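PDB 5CZR: cadherin-related family member 2 from Homo sapiens, which mediates calcium-dependent heterophilic adhesion with CDHR5 between neighbouring microvilli, controlling their packing at the apical surface of epithelial cells. Local coordinates for residues A[25-30]-A[41-46]; A[50-55]-A[61-66]; A[112-117]-A[122-127]. All blocks are in the same frame, centred on the assembly; numbering follows the deposited sequence.

Contact 1: A[25-30]-A[41-46]; sequences QAFWLV and YGMSGP
Tyr-41 OH lies 3.9 Å from Val-30 CA and makes a weak hydrogen bond with Ala-31 N, just beyond residues 25-30. Leu-29 O packs over one face of the ring, offset toward the rim, 3.8 Å from Tyr-41 CZ. A chi1 of -62° sets the ring beside the backbone N and against Leu-29, with Tyr-41 CD1 3.8 Å from Leu-29 CB. Both segments belong to the first cadherin repeat, a Greek-key sandwich; strand 25-32 lies in one sheet and strand 40-44 at the margin of the other, and their side chains meet between the two sheets. A tyrosine suits this partly exposed margin because its ring is apolar while its hydroxyl can meet a backbone N-H. With an alanine at Tyr-41, the Leu-29 carbonyl would probably lose its cover and Ala-31 N its weak partner. Leu-29, buried and also touching Ile-78 and Val-60, is the apolar type that suits the interior; its CD1 reaches 3.9 Å from Gly-42 O. Met-43 is extended as far as SD and then bends (chi3 -68°), bringing CE obliquely to Phe-27 CZ at 4.2 Å; the thioether and the phenyl ring approach from opposite directions, and both also touch Val-60 of strand 59-62.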
loop_
_atom_site.group_PDB
_atom_site.type_symbol
_atom_site.label_atom_id
_atom_site.label_comp_id
_atom_site.label_asym_id
_atom_site.label_seq_id
_atom_site.Cartn_x
_atom_site.Cartn_y
_atom_site.Cartn_z
ATOM N N GLN A 25 -10.473 -17.849 9.016
ATOM C CA GLN A 25 -10.426 -18.859 7.967
ATOM C C GLN A 25 -9.726 -18.303 6.707
ATOM O O GLN A 25 -10.068 -17.236 6.206
ATOM C CB GLN A 25 -11.823 -19.332 7.597
ATOM C CG GLN A 25 -11.810 -20.297 6.434
ATOM C CD GLN A 25 -13.197 -20.773 6.085
ATOM O OE1 GLN A 25 -13.648 -20.655 4.950
ATOM N NE2 GLN A 25 -13.880 -21.349 7.070
ATOM N N ALA A 26 -8.732 -19.035 6.235
ATOM C CA ALA A 26 -8.022 -18.695 5.005
ATOM C C ALA A 26 -8.595 -19.459 3.805
ATOM O O ALA A 26 -8.905 -18.873 2.787
ATOM C CB ALA A 26 -6.550 -19.008 5.180
ATOM N N PHE A 27 -8.715 -20.778 3.945
ATOM C CA PHE A 27 -9.272 -21.647 2.899
ATOM C C PHE A 27 -9.433 -23.068 3.469
ATOM O O PHE A 27 -9.078 -23.325 4.635
ATOM C CB PHE A 27 -8.364 -21.697 1.651
ATOM C CG PHE A 27 -6.962 -22.201 1.936
ATOM C CD1 PHE A 27 -6.040 -21.379 2.586
ATOM C CD2 PHE A 27 -6.587 -23.470 1.598
ATOM C CE1 PHE A 27 -4.746 -21.817 2.840
ATOM C CE2 PHE A 27 -5.307 -23.918 1.868
ATOM C CZ PHE A 27 -4.373 -23.083 2.465
ATOM N N TRP A 28 -10.019 -23.937 2.656
ATOM C CA TRP A 28 -10.260 -25.324 2.996
ATOM C C TRP A 28 -9.327 -26.199 2.172
ATOM O O TRP A 28 -9.264 -26.059 0.934
ATOM C CB TRP A 28 -11.718 -25.695 2.696
ATOM C CG TRP A 28 -12.686 -25.113 3.677
ATOM C CD1 TRP A 28 -13.240 -23.869 3.626
ATOM C CD2 TRP A 28 -13.180 -25.730 4.877
ATOM N NE1 TRP A 28 -14.074 -23.679 4.711
ATOM C CE2 TRP A 28 -14.060 -24.809 5.492
ATOM C CE3 TRP A 28 -13.001 -26.989 5.463
ATOM C CZ2 TRP A 28 -14.735 -25.088 6.700
ATOM C CZ3 TRP A 28 -13.677 -27.284 6.683
ATOM C CH2 TRP A 28 -14.530 -26.332 7.277
ATOM N N LEU A 29 -8.581 -27.074 2.840
ATOM C CA LEU A 29 -7.902 -28.159 2.146
ATOM C C LEU A 29 -8.913 -29.257 1.860
ATOM O O LEU A 29 -9.654 -29.662 2.752
ATOM C CB LEU A 29 -6.746 -28.715 2.978
ATOM C CG LEU A 29 -5.515 -27.823 3.112
ATOM C CD1 LEU A 29 -4.595 -28.340 4.205
ATOM C CD2 LEU A 29 -4.780 -27.753 1.778
ATOM N N VAL A 30 -8.962 -29.701 0.603
ATOM C CA VAL A 30 -9.956 -30.668 0.166
ATOM C C VAL A 30 -9.292 -31.721 -0.721
ATOM O O VAL A 30 -8.528 -31.415 -1.626
ATOM C CB VAL A 30 -11.142 -30.027 -0.621
ATOM C CG1 VAL A 30 -12.338 -30.971 -0.617
ATOM C CG2 VAL A 30 -11.585 -28.690 -0.068
ATOM N N TYR A 41 -5.626 -33.875 7.570
ATOM C CA TYR A 41 -4.936 -32.834 6.834
ATOM C C TYR A 41 -3.922 -32.125 7.687
ATOM O O TYR A 41 -4.071 -31.983 8.908
ATOM C CB TYR A 41 -5.917 -31.786 6.321
ATOM C CG TYR A 41 -6.935 -32.306 5.363
ATOM C CD1 TYR A 41 -6.671 -32.370 4.008
ATOM C CD2 TYR A 41 -8.197 -32.720 5.807
ATOM C CE1 TYR A 41 -7.640 -32.845 3.111
ATOM C CE2 TYR A 41 -9.161 -33.197 4.918
ATOM C CZ TYR A 41 -8.875 -33.254 3.578
ATOM O OH TYR A 41 -9.818 -33.690 2.694
ATOM N N GLY A 42 -2.882 -31.661 7.022
ATOM C CA GLY A 42 -1.751 -31.027 7.696
ATOM C C GLY A 42 -0.997 -30.124 6.741
ATOM O O GLY A 42 -1.317 -30.075 5.545
ATOM N N MET A 43 -0.055 -29.364 7.300
ATOM C CA MET A 43 0.822 -28.532 6.530
ATOM C C MET A 43 2.183 -28.555 7.180
ATOM O O MET A 43 2.290 -28.597 8.401
ATOM C CB MET A 43 0.254 -27.120 6.484
ATOM C CG MET A 43 0.873 -26.200 5.479
ATOM S SD MET A 43 0.125 -24.543 5.516
ATOM C CE MET A 43 -1.501 -24.817 4.922
ATOM N N SER A 44 3.217 -28.482 6.374
ATOM C CA SER A 44 4.588 -28.491 6.889
ATOM C C SER A 44 5.540 -27.631 6.047
ATOM O O SER A 44 5.168 -27.125 4.988
ATOM C CB SER A 44 5.158 -29.923 6.908
ATOM O OG SER A 44 5.282 -30.460 5.596
ATOM N N GLY A 45 6.760 -27.506 6.562
ATOM C CA GLY A 45 7.817 -26.783 5.902
ATOM C C GLY A 45 8.060 -25.406 6.559
ATOM O O GLY A 45 7.347 -25.012 7.513
ATOM N N PRO A 46 9.080 -24.689 6.074
ATOM C CA PRO A 46 9.532 -23.434 6.692
ATOM C C PRO A 46 8.499 -22.302 6.722
ATOM O O PRO A 46 8.627 -21.419 7.559
ATOM C CB PRO A 46 10.765 -23.024 5.844
ATOM C CG PRO A 46 10.886 -24.018 4.730
ATOM C CD PRO A 46 10.072 -25.225 5.100
#

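Contact 2: A[50-55]-A[61-66]; sequences FFAVTP and KLASAL
This is a beta-hairpin contact: strands 51-53 and 59-62 of the first cadherin repeat pair antiparallel at one margin of the four-stranded antiparallel sheet. Ala-52 and Lys-61 form a hydrogen-bonded pair, with Ala-52 N bound to Lys-61 O at 2.8 Å in the carbonyl plane and Lys-61 N bound to Ala-52 O in return. Both residues are exposed on the same face of the sheet, and the extended lysine chain leads away from its partner strand, which probably leaves its charge toward solvent. Phe-51 and Leu-62 form the next, non-hydrogen-bonded pair, and Phe-51 CA makes a CA-H...O contact with Lys-61 O. Beyond it the chain leaves regular pairing, and Phe-50 O accepts two bonds from the same face of its plane: a nearly straight one from Ala-63 N (2.7 Å, 172°) and a longer, more bent one from Ser-64 N (3.3 Å). The Phe-50 ring turns its edge to two carbonyls, CD1 lying 3.5 Å from Ser-64 O and CE1 3.4 Å from Ala-65 O, while Leu-66 CD2 packs obliquely on it. Leu-62, its CG anti to the backbone N (chi1 -169°), sends CD1 to 3.7 Å from Phe-51 CE1. Carbonyl oxygens set against ring C-H edges would probably give a mild electrostatic attraction, consistent with Phe-50 serving the buried side by more than bulk.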
loop_
_atom_site.group_PDB
_atom_site.type_symbol
_atom_site.label_atom_id
_atom_site.label_comp_id
_atom_site.label_asym_id
_atom_site.label_seq_id
_atom_site.Cartn_x
_atom_site.Cartn_y
_atom_site.Cartn_z
ATOM N N PHE A 50 2.684 -19.857 8.959
ATOM C CA PHE A 50 1.661 -18.901 8.545
ATOM C C PHE A 50 0.233 -19.391 8.782
ATOM O O PHE A 50 -0.686 -18.568 8.782
ATOM C CB PHE A 50 1.783 -18.537 7.055
ATOM C CG PHE A 50 2.833 -17.532 6.764
ATOM C CD1 PHE A 50 2.631 -16.190 7.045
ATOM C CD2 PHE A 50 4.057 -17.928 6.186
ATOM C CE1 PHE A 50 3.643 -15.260 6.806
ATOM C CE2 PHE A 50 5.036 -16.991 5.901
ATOM C CZ PHE A 50 4.829 -15.653 6.209
ATOM N N PHE A 51 0.055 -20.711 8.910
ATOM C CA PHE A 51 -1.269 -21.294 8.981
ATOM C C PHE A 51 -1.401 -22.321 10.115
ATOM O O PHE A 51 -0.410 -22.794 10.680
ATOM C CB PHE A 51 -1.591 -21.999 7.669
ATOM C CG PHE A 51 -1.567 -21.104 6.463
ATOM C CD1 PHE A 51 -2.613 -20.171 6.243
ATOM C CD2 PHE A 51 -0.534 -21.204 5.512
ATOM C CE1 PHE A 51 -2.606 -19.353 5.126
ATOM C CE2 PHE A 51 -0.505 -20.336 4.426
ATOM C CZ PHE A 51 -1.541 -19.414 4.220
ATOM N N ALA A 52 -2.647 -22.663 10.429
ATOM C CA ALA A 52 -2.966 -23.727 11.360
ATOM C C ALA A 52 -4.073 -24.518 10.738
ATOM O O ALA A 52 -5.146 -23.979 10.459
ATOM C CB ALA A 52 -3.398 -23.182 12.711
ATOM N N VAL A 53 -3.788 -25.798 10.465
ATOM C CA VAL A 53 -4.758 -26.694 9.805
ATOM C C VAL A 53 -5.539 -27.422 10.910
ATOM O O VAL A 53 -4.934 -27.922 11.850
ATOM C CB VAL A 53 -4.023 -27.731 8.913
ATOM C CG1 VAL A 53 -5.015 -28.656 8.287
ATOM C CG2 VAL A 53 -3.181 -27.034 7.816
ATOM N N THR A 54 -6.857 -27.480 10.777
ATOM C CA THR A 54 -7.691 -28.352 11.591
ATOM C C THR A 54 -7.655 -29.740 10.959
ATOM O O THR A 54 -8.205 -29.936 9.889
ATOM C CB THR A 54 -9.155 -27.828 11.645
ATOM O OG1 THR A 54 -9.145 -26.508 12.172
ATOM C CG2 THR A 54 -10.033 -28.708 12.557
ATOM N N PRO A 55 -6.950 -30.705 11.578
ATOM C CA PRO A 55 -6.613 -31.924 10.811
ATOM C C PRO A 55 -7.805 -32.760 10.379
ATOM O O PRO A 55 -7.782 -33.328 9.301
ATOM C CB PRO A 55 -5.726 -32.723 11.775
ATOM C CG PRO A 55 -5.123 -31.700 12.648
ATOM C CD PRO A 55 -6.221 -30.676 12.866
ATOM N N LYS A 61 -6.684 -21.950 8.956
ATOM C CA LYS A 61 -6.789 -20.601 9.548
ATOM C C LYS A 61 -5.444 -19.924 9.482
ATOM O O LYS A 61 -4.382 -20.608 9.562
ATOM C CB LYS A 61 -7.260 -20.710 10.971
ATOM C CG LYS A 61 -8.709 -21.167 11.047
ATOM C CD LYS A 61 -9.160 -21.310 12.470
ATOM C CE LYS A 61 -10.610 -21.720 12.504
ATOM N NZ LYS A 61 -11.076 -21.764 13.919
ATOM N N LEU A 62 -5.445 -18.612 9.301
ATOM C CA LEU A 62 -4.188 -17.871 9.289
ATOM C C LEU A 62 -3.634 -17.795 10.730
ATOM O O LEU A 62 -4.385 -17.495 11.663
ATOM C CB LEU A 62 -4.385 -16.456 8.771
ATOM C CG LEU A 62 -3.083 -15.699 8.464
ATOM C CD1 LEU A 62 -2.460 -16.223 7.179
ATOM C CD2 LEU A 62 -3.388 -14.204 8.357
ATOM N N ALA A 63 -2.353 -18.105 10.896
ATOM C CA ALA A 63 -1.724 -18.140 12.190
ATOM C C ALA A 63 -0.649 -17.099 12.336
ATOM O O ALA A 63 -0.165 -16.872 13.439
ATOM C CB ALA A 63 -1.142 -19.525 12.485
ATOM N N SER A 64 -0.252 -16.471 11.251
ATOM C CA SER A 64 0.729 -15.382 11.316
ATOM C C SER A 64 0.468 -14.420 10.164
ATOM O O SER A 64 0.077 -14.837 9.070
ATOM C CB SER A 64 2.147 -15.953 11.239
ATOM O OG SER A 64 3.084 -14.993 11.698
ATOM N N ALA A 65 0.694 -13.143 10.404
ATOM C CA ALA A 65 0.293 -12.076 9.442
ATOM C C ALA A 65 1.013 -12.217 8.125
ATOM O O ALA A 65 2.191 -12.484 8.102
ATOM C CB ALA A 65 0.509 -10.646 10.025
ATOM N N LEU A 66 0.255 -12.065 7.044
ATOM C CA LEU A 66 0.756 -11.908 5.689
ATOM C C LEU A 66 1.211 -10.480 5.469
ATOM O O LEU A 66 0.820 -9.585 6.199
ATOM C CB LEU A 66 -0.342 -12.250 4.670
ATOM C CG LEU A 66 -0.988 -13.637 4.814
ATOM C CD1 LEU A 66 -2.120 -13.827 3.817
ATOM C CD2 LEU A 66 0.061 -14.738 4.604
#

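Contact 3: A[112-117]-A[122-127]; sequences TSINET and SVVFSV
The ring of Phe-125 meets Thr-112 obliquely, CD1 lying 3.9 Å from Thr-112 CB, while Val-127 CG1, from the same segment as the phenylalanine, sits at the ring's edge, in its plane. The two touching side chains slide past each other in opposite directions. Phe-125 has CG anti to the backbone N (chi1 -154°), which lays the ring beside the threonine's carbon skeleton. The Thr-112 methyl also reaches the ring, CG2 lying 4.1 Å from Phe-125 CD1, and the same CG2 is 4.0 Å from Val-124 O. Threonine fits here because it is beta-branched, suiting an extended chain, and presents a methyl to the ring in a place only partly buried.

The second pair is wholly aliphatic. Ile-114 CG1 stands between the backbone N and the carbonyl carbon (chi1 54°), and the chain then runs straight on to put CD1 4.2 Å from Val-124 CG1, the two side chains meeting at a slant. Ile-114 is buried, resting also on Ile-210, and together the two side chains bridge the 7.4 Å between Ile-114 CA and Val-124 CA.

That Val-124 and Phe-125, neighbours in sequence, both point toward residues 112-117 follows from a classic beta bulge, in which the two residues together stand opposite Ile-166 of strand 165-168. Strands 112-115 and 123-126 run nearly antiparallel, at 174°, with axes 8.0 Å apart. They lie in different sheets, the first pairing with strand 206-213 and the second with strand 165-168: the face-to-face packing of the Greek-key sandwich of a cadherin repeat, here the second.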
loop_
_atom_site.group_PDB
_atom_site.type_symbol
_atom_site.label_atom_id
_atom_site.label_comp_id
_atom_site.label_asym_id
_atom_site.label_seq_id
_atom_site.Cartn_x
_atom_site.Cartn_y
_atom_site.Cartn_z
ATOM N N THR A 112 12.776 27.459 0.763
ATOM C CA THR A 112 13.431 28.099 -0.353
ATOM C C THR A 112 13.220 29.598 -0.276
ATOM O O THR A 112 12.450 30.107 0.536
ATOM C CB THR A 112 12.913 27.574 -1.699
ATOM O OG1 THR A 112 13.787 28.011 -2.725
ATOM C CG2 THR A 112 11.514 28.074 -1.992
ATOM N N SER A 113 13.944 30.290 -1.126
ATOM C CA SER A 113 13.900 31.717 -1.183
ATOM C C SER A 113 13.749 32.095 -2.647
ATOM O O SER A 113 14.439 31.556 -3.498
ATOM C CB SER A 113 15.196 32.276 -0.600
ATOM O OG SER A 113 15.089 33.666 -0.452
ATOM N N ILE A 114 12.799 32.956 -2.953
ATOM C CA ILE A 114 12.608 33.368 -4.327
ATOM C C ILE A 114 12.502 34.868 -4.459
ATOM O O ILE A 114 11.923 35.558 -3.607
ATOM C CB ILE A 114 11.386 32.703 -4.961
ATOM C CG1 ILE A 114 10.130 32.932 -4.123
ATOM C CG2 ILE A 114 11.645 31.212 -5.148
ATOM C CD1 ILE A 114 8.845 32.491 -4.809
ATOM N N ASN A 115 13.027 35.362 -5.569
ATOM C CA ASN A 115 12.975 36.790 -5.887
ATOM C C ASN A 115 11.557 37.200 -6.265
ATOM O O ASN A 115 10.870 36.436 -6.938
ATOM C CB ASN A 115 13.956 37.080 -7.016
ATOM C CG ASN A 115 15.417 36.929 -6.578
ATOM O OD1 ASN A 115 15.796 37.273 -5.446
ATOM N ND2 ASN A 115 16.251 36.425 -7.487
ATOM N N GLU A 116 11.125 38.385 -5.836
ATOM C CA GLU A 116 9.748 38.824 -6.066
ATOM C C GLU A 116 9.395 39.038 -7.547
ATOM O O GLU A 116 8.233 39.053 -7.886
ATOM C CB GLU A 116 9.413 40.079 -5.239
ATOM C CG GLU A 116 9.721 41.398 -5.940
ATOM C CD GLU A 116 9.681 42.635 -5.047
ATOM O OE1 GLU A 116 8.922 42.699 -4.062
ATOM O OE2 GLU A 116 10.446 43.576 -5.360
ATOM N N THR A 117 10.384 39.234 -8.413
ATOM C CA THR A 117 10.142 39.434 -9.852
ATOM C C THR A 117 10.211 38.121 -10.641
ATOM O O THR A 117 10.237 38.137 -11.864
ATOM C CB THR A 117 11.221 40.361 -10.475
ATOM O OG1 THR A 117 12.521 39.782 -10.246
ATOM C CG2 THR A 117 11.157 41.776 -9.843
ATOM N N SER A 122 7.174 30.116 -13.365
ATOM C CA SER A 122 8.435 29.544 -12.885
ATOM C C SER A 122 8.237 28.350 -11.935
ATOM O O SER A 122 7.365 28.404 -11.073
ATOM C CB SER A 122 9.298 30.572 -12.172
ATOM O OG SER A 122 9.597 31.647 -13.014
ATOM N N VAL A 123 9.081 27.314 -12.075
ATOM C CA VAL A 123 9.186 26.289 -11.052
ATOM C C VAL A 123 9.874 26.858 -9.810
ATOM O O VAL A 123 10.963 27.398 -9.902
ATOM C CB VAL A 123 9.954 25.046 -11.555
ATOM C CG1 VAL A 123 10.173 24.031 -10.426
ATOM C CG2 VAL A 123 9.169 24.366 -12.670
ATOM N N VAL A 124 9.241 26.717 -8.644
ATOM C CA VAL A 124 9.792 27.290 -7.408
ATOM C C VAL A 124 10.388 26.234 -6.482
ATOM O O VAL A 124 11.274 26.519 -5.705
ATOM C CB VAL A 124 8.849 28.235 -6.663
ATOM C CG1 VAL A 124 8.416 29.399 -7.547
ATOM C CG2 VAL A 124 7.656 27.580 -6.050
ATOM N N PHE A 125 9.831 25.024 -6.509
ATOM C CA PHE A 125 10.272 23.944 -5.652
ATOM C C PHE A 125 9.765 22.656 -6.247
ATOM O O PHE A 125 8.802 22.656 -7.013
ATOM C CB PHE A 125 9.706 24.116 -4.206
ATOM C CG PHE A 125 10.544 23.474 -3.153
ATOM C CD1 PHE A 125 11.746 24.038 -2.777
ATOM C CD2 PHE A 125 10.144 22.281 -2.544
ATOM C CE1 PHE A 125 12.526 23.457 -1.784
ATOM C CE2 PHE A 125 10.927 21.692 -1.568
ATOM C CZ PHE A 125 12.115 22.285 -1.181
ATOM N N SER A 126 10.337 21.561 -5.790
ATOM C CA SER A 126 9.935 20.261 -6.211
ATOM C C SER A 126 9.847 19.293 -5.012
ATOM O O SER A 126 10.757 19.226 -4.214
ATOM C CB SER A 126 10.979 19.772 -7.216
ATOM O OG SER A 126 10.765 18.411 -7.413
ATOM N N VAL A 127 8.737 18.574 -4.899
ATOM C CA VAL A 127 8.577 17.561 -3.884
ATOM C C VAL A 127 8.337 16.207 -4.518
ATOM O O VAL A 127 7.941 16.116 -5.672
ATOM C CB VAL A 127 7.428 17.873 -2.887
ATOM C CG1 VAL A 127 7.748 19.127 -2.102
ATOM C CG2 VAL A 127 6.084 17.953 -3.593
#

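In the fold
Contacts 1 and 2 are neighbours in the first cadherin repeat, their centres about 7 Å apart, and meet directly: Met-43 packs on Phe-51, and Tyr-41 N probably bonds to Pro-55 O. Both reach one sheet, in which strands 25-32 and 59-62 are neighbours. Contact 3 belongs to the second repeat, its centre about 58 Å from that of contact 1, beyond the calcium-bound linker. Contact 2 joins strands within one sheet and so rests on backbone hydrogen bonds, mixing buried and exposed residues. Contacts 1 and 3 instead bridge the sheets of their sandwiches through side chains: contact 1, near the surface, by aromatic, thioether and aliphatic packing; contact 3, partly buried, by mainly aliphatic groups and one ring.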